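Mitogen-activated protein kinase kinase kinase 7 interacting protein 1 (Anopheles gambiae, PDB 2IRM) probably acts as an adapter that binds the kinase TAK1 and triggers its autophosphorylation in Toll-like receptor and cytokine signalling, and has a PP2C-type phosphatase fold. Local coordinates at residues A[50-64]-A[152-164]. Numbering follows the deposited sequence.
Sequences TSLYAILSGHNGVTV and SVGSSAVLALIHR
With CG set beside its backbone N (chi1 -49°), the Tyr53 ring presents its CE2 edge to Ile162, whose CD1 lies near the ring plane 3.5 Å from CE2. Ser155 has OG turned away from its own N, beside its carbonyl carbon (chi1 -176°), which lets it hydrogen-bond Ser156 O; Ser57 N reaches the same oxygen from the opposite face of the carbonyl plane. The CE1 edge of the His59 ring faces Ser156 OG, a hydroxyl hydrogen-bonded to Asn174 N.

Strands 50-59 and 154-163 run antiparallel, joined by paired backbone bonds from Ser51-Ile162 to His59-Gly154. Tyr53 N to Ala160 O is nearly straight (2.8 Å, 170°); Ile162 N to Ser51 O is weak. Past the strand end, Asn60 ND2 reaches Ser152 O at 3.2 Å from above the carbonyl plane. There Val64 CG2 packs 3.7 Å from Val153 CG1, the two valines lying alongside each other but pointing opposite ways.

On one face of the sheet, the non-hydrogen-bonded pair Ala54 and Leu159 bring their CB atoms together, and Leu56 CG lies 3.8 Å from Ala157 CB. On this face Leu56, Ser155 and Leu159 touch helix 63-75. Tyr53, Ile55 and Val158 point the other way, onto Leu273 of strand 268-274 in the second sheet, as in the beta-sandwich of PP2C phosphatases; Tyr53 OH binds Arg353 and Ser57 OG binds Asp39 and Ser276 N. Strand 39-45 flanks 50-59 and strand 166-172 flanks 154-163, making this pair interior to its sheet.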
# COMPACT_ATOMS: atom_id res chain seq x y z
N THR A 50 21.43 -8.78 3.60
CA THR A 50 20.12 -8.22 3.93
C THR A 50 19.84 -6.88 3.25
O THR A 50 20.66 -5.96 3.28
CB THR A 50 19.95 -8.04 5.44
OG1 THR A 50 20.49 -9.18 6.13
CG2 THR A 50 18.48 -7.88 5.80
N SER A 51 18.65 -6.80 2.65
CA SER A 51 18.15 -5.55 2.08
C SER A 51 16.62 -5.51 2.16
O SER A 51 15.96 -6.55 2.15
CB SER A 51 18.63 -5.38 0.64
OG SER A 51 18.38 -6.56 -0.10
N LEU A 52 16.06 -4.31 2.23
CA LEU A 52 14.62 -4.13 2.40
C LEU A 52 14.05 -3.23 1.31
O LEU A 52 14.60 -2.18 0.99
CB LEU A 52 14.34 -3.51 3.77
CG LEU A 52 13.14 -3.93 4.62
CD1 LEU A 52 12.94 -2.90 5.74
CD2 LEU A 52 11.85 -4.12 3.83
N TYR A 53 12.94 -3.67 0.73
CA TYR A 53 12.16 -2.85 -0.19
C TYR A 53 10.72 -2.80 0.33
O TYR A 53 10.08 -3.84 0.54
CB TYR A 53 12.23 -3.39 -1.62
CG TYR A 53 13.63 -3.69 -2.06
CD1 TYR A 53 14.47 -2.68 -2.52
CD2 TYR A 53 14.14 -4.98 -1.98
CE1 TYR A 53 15.77 -2.95 -2.91
CE2 TYR A 53 15.44 -5.27 -2.36
CZ TYR A 53 16.25 -4.25 -2.83
OH TYR A 53 17.54 -4.54 -3.21
N ALA A 54 10.24 -1.58 0.56
CA ALA A 54 8.95 -1.38 1.20
C ALA A 54 8.28 -0.10 0.71
O ALA A 54 8.95 0.90 0.46
CB ALA A 54 9.13 -1.32 2.71
N ILE A 55 6.97 -0.16 0.56
CA ILE A 55 6.15 1.03 0.39
C ILE A 55 5.06 1.01 1.43
O ILE A 55 4.38 0.01 1.63
CB ILE A 55 5.49 1.15 -1.00
CG1 ILE A 55 6.49 0.91 -2.12
CG2 ILE A 55 4.86 2.52 -1.15
CD1 ILE A 55 5.84 0.77 -3.47
N LEU A 56 4.92 2.13 2.11
CA LEU A 56 3.87 2.29 3.09
C LEU A 56 2.99 3.44 2.67
O LEU A 56 3.46 4.59 2.58
CB LEU A 56 4.46 2.52 4.48
CG LEU A 56 4.95 1.18 5.02
CD1 LEU A 56 6.43 1.00 4.71
CD2 LEU A 56 4.67 1.11 6.50
N SER A 57 1.73 3.12 2.38
CA SER A 57 0.80 4.11 1.88
C SER A 57 -0.04 4.63 3.01
O SER A 57 -0.85 3.91 3.56
CB SER A 57 -0.07 3.50 0.80
OG SER A 57 0.70 3.23 -0.36
N GLY A 58 0.18 5.89 3.36
CA GLY A 58 -0.57 6.51 4.44
C GLY A 58 -1.98 6.84 4.00
O GLY A 58 -2.18 7.33 2.88
N HIS A 59 -2.95 6.57 4.87
CA HIS A 59 -4.35 6.91 4.62
C HIS A 59 -4.85 8.04 5.52
O HIS A 59 -4.78 7.94 6.75
CB HIS A 59 -5.22 5.67 4.75
CG HIS A 59 -4.88 4.61 3.76
ND1 HIS A 59 -4.50 3.34 4.14
CD2 HIS A 59 -4.83 4.63 2.41
CE1 HIS A 59 -4.24 2.62 3.06
NE2 HIS A 59 -4.44 3.38 2.00
N ASN A 60 -5.37 9.10 4.90
CA ASN A 60 -5.83 10.30 5.62
C ASN A 60 -4.74 10.98 6.42
O ASN A 60 -4.99 11.97 7.12
CB ASN A 60 -7.03 10.00 6.53
CG ASN A 60 -8.08 9.16 5.86
OD1 ASN A 60 -8.71 9.58 4.89
ND2 ASN A 60 -8.29 7.96 6.39
N GLY A 61 -3.52 10.46 6.33
CA GLY A 61 -2.40 11.02 7.07
C GLY A 61 -1.11 10.28 6.79
O GLY A 61 -1.12 9.12 6.35
N VAL A 62 -0.01 10.96 7.06
CA VAL A 62 1.33 10.43 6.82
C VAL A 62 1.95 9.90 8.12
O VAL A 62 2.84 9.04 8.08
CB VAL A 62 2.22 11.51 6.16
CG1 VAL A 62 2.36 12.73 7.08
CG2 VAL A 62 3.56 10.95 5.73
N THR A 63 1.47 10.39 9.25
CA THR A 63 1.99 10.02 10.56
C THR A 63 2.23 8.51 10.70
O THR A 63 3.34 8.07 10.98
CB THR A 63 1.11 10.58 11.70
OG1 THR A 63 1.31 12.00 11.79
CG2 THR A 63 1.45 9.96 13.05
N VAL A 64 1.20 7.71 10.48
CA VAL A 64 1.30 6.26 10.71
C VAL A 64 2.29 5.55 9.77
O VAL A 64 3.05 4.69 10.22
CB VAL A 64 -0.10 5.58 10.68
CG1 VAL A 64 0.04 4.08 10.83
CG2 VAL A 64 -1.00 6.15 11.77
N SER A 152 -8.55 8.47 12.37
CA SER A 152 -8.91 7.71 11.19
C SER A 152 -7.64 7.47 10.37
O SER A 152 -7.70 6.83 9.32
CB SER A 152 -9.90 8.50 10.33
OG SER A 152 -9.23 9.51 9.58
N VAL A 153 -6.52 8.02 10.84
CA VAL A 153 -5.25 7.89 10.14
C VAL A 153 -4.68 6.50 10.34
O VAL A 153 -4.64 6.00 11.46
CB VAL A 153 -4.21 8.97 10.58
CG1 VAL A 153 -2.87 8.74 9.92
CG2 VAL A 153 -4.71 10.38 10.25
N GLY A 154 -4.27 5.87 9.24
CA GLY A 154 -3.59 4.58 9.27
C GLY A 154 -2.74 4.40 8.03
O GLY A 154 -2.51 5.36 7.30
N SER A 155 -2.29 3.17 7.78
CA SER A 155 -1.44 2.92 6.62
C SER A 155 -1.46 1.50 6.07
O SER A 155 -1.38 0.52 6.82
CB SER A 155 0.01 3.29 6.92
OG SER A 155 0.82 3.13 5.77
N SER A 156 -1.58 1.39 4.75
CA SER A 156 -1.29 0.13 4.07
C SER A 156 0.22 -0.01 4.02
O SER A 156 0.94 0.97 4.18
CB SER A 156 -1.85 0.15 2.65
OG SER A 156 -3.21 -0.19 2.64
N ALA A 157 0.69 -1.23 3.78
CA ALA A 157 2.12 -1.53 3.77
C ALA A 157 2.45 -2.71 2.86
O ALA A 157 1.71 -3.69 2.83
CB ALA A 157 2.59 -1.83 5.18
N VAL A 158 3.56 -2.62 2.13
CA VAL A 158 4.10 -3.81 1.45
C VAL A 158 5.60 -3.83 1.61
O VAL A 158 6.29 -2.92 1.16
CB VAL A 158 3.75 -3.85 -0.04
CG1 VAL A 158 4.31 -2.62 -0.76
CG2 VAL A 158 4.28 -5.13 -0.68
N LEU A 159 6.13 -4.87 2.26
CA LEU A 159 7.58 -4.93 2.41
C LEU A 159 8.21 -6.25 2.03
O LEU A 159 7.98 -7.27 2.67
CB LEU A 159 8.05 -4.40 3.78
CG LEU A 159 7.55 -4.82 5.16
CD1 LEU A 159 8.01 -6.23 5.51
CD2 LEU A 159 8.07 -3.85 6.21
N ALA A 160 8.99 -6.20 0.96
CA ALA A 160 9.81 -7.31 0.51
C ALA A 160 11.17 -7.23 1.18
O ALA A 160 11.80 -6.17 1.18
CB ALA A 160 9.97 -7.27 -1.01
N LEU A 161 11.59 -8.35 1.75
CA LEU A 161 12.86 -8.45 2.47
C LEU A 161 13.74 -9.54 1.88
O LEU A 161 13.51 -10.72 2.12
CB LEU A 161 12.57 -8.69 3.96
CG LEU A 161 13.64 -8.70 5.07
CD1 LEU A 161 14.00 -10.11 5.46
CD2 LEU A 161 14.89 -7.89 4.73
N ILE A 162 14.73 -9.15 1.09
CA ILE A 162 15.65 -10.12 0.49
C ILE A 162 16.81 -10.45 1.44
O ILE A 162 17.76 -9.67 1.59
CB ILE A 162 16.20 -9.65 -0.88
CG1 ILE A 162 15.06 -9.18 -1.78
CG2 ILE A 162 17.01 -10.78 -1.54
CD1 ILE A 162 15.49 -8.68 -3.15
N HIS A 163 16.70 -11.61 2.08
CA HIS A 163 17.73 -12.08 2.98
C HIS A 163 18.46 -13.26 2.38
O HIS A 163 17.96 -14.38 2.39
CB HIS A 163 17.14 -12.45 4.34
CG HIS A 163 18.17 -12.67 5.40
ND1 HIS A 163 18.40 -13.91 5.97
CD2 HIS A 163 19.04 -11.82 5.99
CE1 HIS A 163 19.37 -13.81 6.86
NE2 HIS A 163 19.78 -12.55 6.89
N ARG A 164 19.65 -12.99 1.85
CA ARG A 164 20.58 -13.99 1.31
C ARG A 164 19.93 -15.02 0.38
O ARG A 164 19.65 -16.16 0.77
CB ARG A 164 21.41 -14.66 2.42
CG ARG A 164 20.62 -15.24 3.60
CD ARG A 164 21.53 -15.53 4.78
NE ARG A 164 22.52 -16.56 4.45
CZ ARG A 164 23.62 -16.80 5.16
NH1 ARG A 164 23.89 -16.08 6.25
NH2 ARG A 164 24.44 -17.77 4.79